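Local coordinates for Alpha/beta hydrolase (Novosphingobium aromaticivorans, PDB 3BWX), which is probably a hydrolase of the alpha/beta hydrolase fold, its substrate not established, and binds calcium ions in the crystal, at residues D217-F222 against A246-S251; L230-G235 against D239-Q244. The protein carries 1 engineered substitution. One frame throughout, in Å; residues are numbered along the deposited sequence.

Overall arrangement
Both contacts lie in the C-terminal half of the alpha/beta hydrolase fold, on the same side of the chain's centre, with their own centres about 10 Å apart. Along the chain, helix 219-225 comes first, then strand 230-235, then helix 243-250, so contact 2 (230-235 with 239-244) is nested inside the loop that contact 1 (217-222 with 246-251) closes. The two share helix 243-250: its beginning and the turn before it belong to contact 2, its later part to contact 1. They also touch directly, Met249 packing on Val232 and Leu241, Phe222 on Leu230 and Ala246 on Arg234. The helix is thereby packed against both the central sheet and its neighbouring helix.

Contact 1 (D217-F222 against A246-S251); sequences DMWPLF and AAKMAS
Phe222 sends CG anti to its backbone N (chi1 170°), which carries the ring out from helix 219-225 to the side chain of Met249 on helix 243-250, a selenomethionine here. Met249 in turn has CG beside its own backbone N, and its chain bends at chi3 (88°), bringing the terminal methyl CE back to the ring. This is helix-to-helix packing in the alpha/beta hydrolase fold: helix 243-250 is the crossover helix after strand 230-235, and helix 219-225 precedes that strand.

The phenylalanine offers a flat apolar surface, and the flexible, unbranched side chain of the selenomethionine can follow it. Met249 CG stands over one face in a CH-pi contact, 3.9 Å from the centroid of the Phe222 ring and 21° off its normal. The far end of the ring meets the start of the same side chain, Phe222 CZ lying 3.4 Å from Met249 CB, while CE of Met249 comes to 3.5 Å from Phe222 CE1. The selenium takes an oblique Met-aromatic position, SE being 5.1 Å from the centroid of the Phe222 ring. Strand residues Leu127, Leu230 and Val232 pack around this buried pair, which suits two such apolar residues.

Trp219 reaches the more exposed margin with its six-membered ring. CH2 of Trp219 meets two neighbours obliquely, Met249 CG at 4.0 Å and the root of the Lys248 side chain. Its NE1 is hydrogen-bonded to Glu133, so the polar edge of the indole is held while its hydrocarbon end packs. Asp217 caps the start of the helix, OD1 accepting from Trp219 N at 3.0 Å. Lys248 contributes the hydrocarbon root of its long chain, with CB 3.7 Å from CH2 of Trp219.

Contact 2 (L230-G235 against D239-Q244); sequences LLVLRG and DILSAQ
Polar contact centres on Arg234, whose guanidinium grips the carbonyl oxygen of Leu241 side-on with two nitrogens. The shorter and straighter bond runs from NE of Arg234 to O of Leu241, 2.7 Å long with an N-H...O angle of 161°. NH2 of Arg234 gives a more bent bond of 3.1 Å to the same Leu241 O. That oxygen lies in the guanidinium plane, where both N-H groups point, although NE itself sits above the carbonyl plane and NH2 within it. An arginine suits this place because its chain, extended from CG to NE, spans the distance from strand to turn and still ends in paired donors. A leucine in its place has neither N-H group, and the Leu241 carbonyl would probably lose both bonds that tie the turn to the strand.

These residues open the beta-alpha-beta unit of strand 230-235, helix 243-250 and strand 255-260. Ser242 occupies the helix N-cap, its OG hydrogen-bonded to Thr245.

Apolar packing accompanies the polar grip. Leu241 CD2 lies 3.9 Å from Arg234 CG and 4.2 Å from Val232 CG1, this one methyl touching both strand side chains. Over one guanidinium face comes the backbone N of Ala243, whose small methyl CB fits 3.7 Å from Arg234 NH1.

Contact 1 (D217-F222 against A246-S251)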
loop_
_atom_site.group_PDB
_atom_site.type_symbol
_atom_site.label_atom_id
_atom_site.label_comp_id
_atom_site.label_asym_id
_atom_site.label_seq_id
_atom_site.Cartn_x
_atom_site.Cartn_y
_atom_site.Cartn_z
ATOM N N ASP A 217 19.408 3.017 8.838
ATOM C CA ASP A 217 19.752 3.091 7.423
ATOM C C ASP A 217 18.948 1.968 6.781
ATOM O O ASP A 217 19.112 0.802 7.157
ATOM C CB ASP A 217 21.264 2.909 7.280
ATOM C CG ASP A 217 21.736 2.744 5.856
ATOM O OD1 ASP A 217 20.959 2.912 4.869
ATOM O OD2 ASP A 217 22.944 2.445 5.756
HETATM N N MSE A 218 18.039 2.320 5.865
HETATM C CA MSE A 218 17.207 1.300 5.192
HETATM C C MSE A 218 17.757 0.725 3.913
HETATM O O MSE A 218 17.170 -0.213 3.362
HETATM C CB MSE A 218 15.802 1.815 4.957
HETATM C CG MSE A 218 15.115 2.108 6.285
HETATM SE SE MSE A 218 13.282 2.520 5.986
HETATM C CE MSE A 218 13.512 4.248 5.096
ATOM N N TRP A 219 18.913 1.195 3.481
ATOM C CA TRP A 219 19.547 0.569 2.319
ATOM C C TRP A 219 19.756 -0.951 2.468
ATOM O O TRP A 219 19.534 -1.682 1.505
ATOM C CB TRP A 219 20.817 1.311 1.969
ATOM C CG TRP A 219 20.517 2.548 1.210
ATOM C CD1 TRP A 219 20.587 3.822 1.668
ATOM C CD2 TRP A 219 20.063 2.624 -0.138
ATOM N NE1 TRP A 219 20.220 4.697 0.676
ATOM C CE2 TRP A 219 19.900 3.984 -0.450
ATOM C CE3 TRP A 219 19.810 1.677 -1.121
ATOM C CZ2 TRP A 219 19.484 4.419 -1.722
ATOM C CZ3 TRP A 219 19.386 2.101 -2.380
ATOM C CH2 TRP A 219 19.239 3.457 -2.673
ATOM N N PRO A 220 20.183 -1.421 3.656
ATOM C CA PRO A 220 20.317 -2.873 3.833
ATOM C C PRO A 220 19.032 -3.647 3.633
ATOM O O PRO A 220 19.070 -4.742 3.105
ATOM C CB PRO A 220 20.788 -2.989 5.302
ATOM C CG PRO A 220 21.558 -1.737 5.521
ATOM C CD PRO A 220 20.705 -0.699 4.831
ATOM N N LEU A 221 17.898 -3.074 4.027
ATOM C CA LEU A 221 16.599 -3.725 3.842
ATOM C C LEU A 221 16.248 -3.737 2.327
ATOM O O LEU A 221 15.776 -4.729 1.777
ATOM C CB LEU A 221 15.507 -3.022 4.649
ATOM C CG LEU A 221 15.686 -2.996 6.162
ATOM C CD1 LEU A 221 14.623 -2.087 6.752
ATOM C CD2 LEU A 221 15.540 -4.379 6.749
ATOM N N PHE A 222 16.515 -2.645 1.644
ATOM C CA PHE A 222 16.283 -2.617 0.212
ATOM C C PHE A 222 17.143 -3.645 -0.484
ATOM O O PHE A 222 16.708 -4.417 -1.334
ATOM C CB PHE A 222 16.578 -1.216 -0.355
ATOM C CG PHE A 222 16.596 -1.196 -1.857
ATOM C CD1 PHE A 222 15.410 -1.191 -2.600
ATOM C CD2 PHE A 222 17.791 -1.281 -2.550
ATOM C CE1 PHE A 222 15.426 -1.316 -3.984
ATOM C CE2 PHE A 222 17.790 -1.413 -3.931
ATOM C CZ PHE A 222 16.629 -1.384 -4.641
ATOM N N ALA A 246 15.739 6.522 -6.675
ATOM C CA ALA A 246 15.232 5.500 -7.622
ATOM C C ALA A 246 16.314 5.009 -8.574
ATOM O O ALA A 246 16.418 3.828 -8.805
ATOM C CB ALA A 246 13.988 5.994 -8.385
ATOM N N ALA A 247 17.135 5.907 -9.116
ATOM C CA ALA A 247 18.236 5.477 -10.011
ATOM C C ALA A 247 19.278 4.650 -9.233
ATOM O O ALA A 247 19.771 3.660 -9.752
ATOM C CB ALA A 247 18.887 6.658 -10.713
ATOM N N LYS A 248 19.550 5.008 -7.980
ATOM C CA LYS A 248 20.391 4.161 -7.118
ATOM C C LYS A 248 19.799 2.768 -6.888
ATOM O O LYS A 248 20.495 1.780 -6.985
ATOM C CB LYS A 248 20.725 4.874 -5.807
ATOM C CG LYS A 248 21.708 6.010 -5.959
ATOM C CD LYS A 248 21.647 6.919 -4.750
ATOM C CE LYS A 248 22.817 7.917 -4.743
ATOM N NZ LYS A 248 22.811 8.713 -3.484
HETATM N N MSE A 249 18.495 2.699 -6.608
HETATM C CA MSE A 249 17.792 1.413 -6.511
HETATM C C MSE A 249 17.949 0.596 -7.809
HETATM O O MSE A 249 18.300 -0.607 -7.792
HETATM C CB MSE A 249 16.305 1.655 -6.161
HETATM C CG MSE A 249 16.095 2.230 -4.768
HETATM SE SE MSE A 249 14.363 3.057 -4.598
HETATM C CE MSE A 249 13.314 1.518 -4.057
ATOM N N ALA A 250 17.702 1.241 -8.957
ATOM C CA ALA A 250 17.763 0.581 -10.247
ATOM C C ALA A 250 19.132 0.074 -10.621
ATOM O O ALA A 250 19.236 -0.775 -11.512
ATOM C CB ALA A 250 17.242 1.508 -11.332
ATOM N N SER A 251 20.177 0.573 -9.960
ATOM C CA SER A 251 21.551 0.185 -10.272
ATOM C C SER A 251 21.872 -1.227 -9.791
ATOM O O SER A 251 22.849 -1.845 -10.253
ATOM C CB SER A 251 22.542 1.209 -9.692
ATOM O OG SER A 251 22.609 1.123 -8.289
#

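Contact 2 (L230-G235 against D239-Q244)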
loop_
_atom_site.group_PDB
_atom_site.type_symbol
_atom_site.label_atom_id
_atom_site.label_comp_id
_atom_site.label_asym_id
_atom_site.label_seq_id
_atom_site.Cartn_x
_atom_site.Cartn_y
_atom_site.Cartn_z
ATOM N N LEU A 230 12.656 -7.744 -8.823
ATOM C CA LEU A 230 12.124 -6.508 -8.276
ATOM C C LEU A 230 11.829 -5.506 -9.356
ATOM O O LEU A 230 12.659 -5.218 -10.221
ATOM C CB LEU A 230 13.102 -5.902 -7.244
ATOM C CG LEU A 230 12.623 -4.654 -6.490
ATOM C CD1 LEU A 230 11.345 -4.792 -5.637
ATOM C CD2 LEU A 230 13.813 -4.149 -5.601
ATOM N N LEU A 231 10.646 -4.931 -9.210
ATOM C CA LEU A 231 10.207 -3.734 -9.901
ATOM C C LEU A 231 10.015 -2.612 -8.903
ATOM O O LEU A 231 9.384 -2.814 -7.847
ATOM C CB LEU A 231 8.860 -3.991 -10.580
ATOM C CG LEU A 231 8.058 -2.770 -11.134
ATOM C CD1 LEU A 231 8.800 -2.063 -12.284
ATOM C CD2 LEU A 231 6.621 -3.202 -11.578
ATOM N N VAL A 232 10.526 -1.439 -9.282
ATOM C CA VAL A 232 10.305 -0.195 -8.568
ATOM C C VAL A 232 9.501 0.741 -9.468
ATOM O O VAL A 232 9.951 1.053 -10.576
ATOM C CB VAL A 232 11.608 0.467 -8.136
ATOM C CG1 VAL A 232 11.300 1.740 -7.330
ATOM C CG2 VAL A 232 12.445 -0.456 -7.311
ATOM N N LEU A 233 8.329 1.158 -9.048
ATOM C CA LEU A 233 7.543 2.176 -9.716
ATOM C C LEU A 233 7.770 3.510 -9.010
ATOM O O LEU A 233 7.803 3.617 -7.788
ATOM C CB LEU A 233 6.024 1.802 -9.711
ATOM C CG LEU A 233 5.625 0.539 -10.505
ATOM C CD1 LEU A 233 4.248 0.008 -10.137
ATOM C CD2 LEU A 233 5.728 0.782 -12.016
ATOM N N ARG A 234 7.880 4.578 -9.764
ATOM C CA ARG A 234 8.062 5.907 -9.210
ATOM C C ARG A 234 7.150 6.879 -9.960
ATOM O O ARG A 234 7.145 6.885 -11.203
ATOM C CB ARG A 234 9.531 6.381 -9.364
ATOM C CG ARG A 234 9.734 7.737 -8.775
ATOM C CD ARG A 234 11.109 8.300 -8.958
ATOM N NE ARG A 234 11.011 9.635 -8.391
ATOM C CZ ARG A 234 10.846 10.782 -9.049
ATOM N NH1 ARG A 234 10.953 10.860 -10.381
ATOM N NH2 ARG A 234 10.643 11.892 -8.372
ATOM N N GLY A 235 6.440 7.740 -9.229
ATOM C CA GLY A 235 5.803 8.873 -9.849
ATOM C C GLY A 235 6.828 9.930 -10.237
ATOM O O GLY A 235 7.626 10.310 -9.386
ATOM N N ASP A 239 7.032 13.398 -4.256
ATOM C CA ASP A 239 7.649 14.073 -3.101
ATOM C C ASP A 239 8.127 13.101 -2.002
ATOM O O ASP A 239 8.472 13.545 -0.892
ATOM C CB ASP A 239 6.747 15.186 -2.539
ATOM C CG ASP A 239 5.485 14.680 -1.847
ATOM O OD1 ASP A 239 5.210 13.444 -1.758
ATOM O OD2 ASP A 239 4.768 15.564 -1.321
ATOM N N ILE A 240 8.150 11.805 -2.293
ATOM C CA ILE A 240 8.471 10.757 -1.305
ATOM C C ILE A 240 9.699 10.010 -1.792
ATOM O O ILE A 240 10.624 9.763 -1.048
ATOM C CB ILE A 240 7.275 9.815 -1.045
ATOM C CG1 ILE A 240 6.249 10.502 -0.134
ATOM C CG2 ILE A 240 7.740 8.431 -0.428
ATOM C CD1 ILE A 240 6.535 10.364 1.390
ATOM N N LEU A 241 9.728 9.713 -3.072
ATOM C CA LEU A 241 10.842 8.973 -3.695
ATOM C C LEU A 241 11.454 9.879 -4.761
ATOM O O LEU A 241 10.763 10.207 -5.748
ATOM C CB LEU A 241 10.344 7.670 -4.292
ATOM C CG LEU A 241 11.408 6.845 -5.013
ATOM C CD1 LEU A 241 12.532 6.437 -4.046
ATOM C CD2 LEU A 241 10.853 5.592 -5.671
ATOM N N SER A 242 12.701 10.302 -4.537
ATOM C CA SER A 242 13.408 11.131 -5.482
ATOM C C SER A 242 13.895 10.330 -6.702
ATOM O O SER A 242 14.096 9.094 -6.621
ATOM C CB SER A 242 14.584 11.826 -4.786
ATOM O OG SER A 242 15.703 10.959 -4.622
ATOM N N ALA A 243 14.056 11.024 -7.835
ATOM C CA ALA A 243 14.628 10.388 -9.019
ATOM C C ALA A 243 16.017 9.816 -8.745
ATOM O O ALA A 243 16.370 8.726 -9.224
ATOM C CB ALA A 243 14.662 11.358 -10.215
ATOM N N GLN A 244 16.789 10.545 -7.943
ATOM C CA GLN A 244 18.126 10.121 -7.582
ATOM C C GLN A 244 18.137 8.794 -6.806
ATOM O O GLN A 244 18.903 7.887 -7.117
ATOM C CB GLN A 244 18.841 11.229 -6.783
ATOM C CG GLN A 244 20.330 11.159 -6.968
ATOM C CD GLN A 244 21.144 12.138 -6.104
ATOM O OE1 GLN A 244 20.775 13.288 -5.901
ATOM N NE2 GLN A 244 22.270 11.658 -5.604
#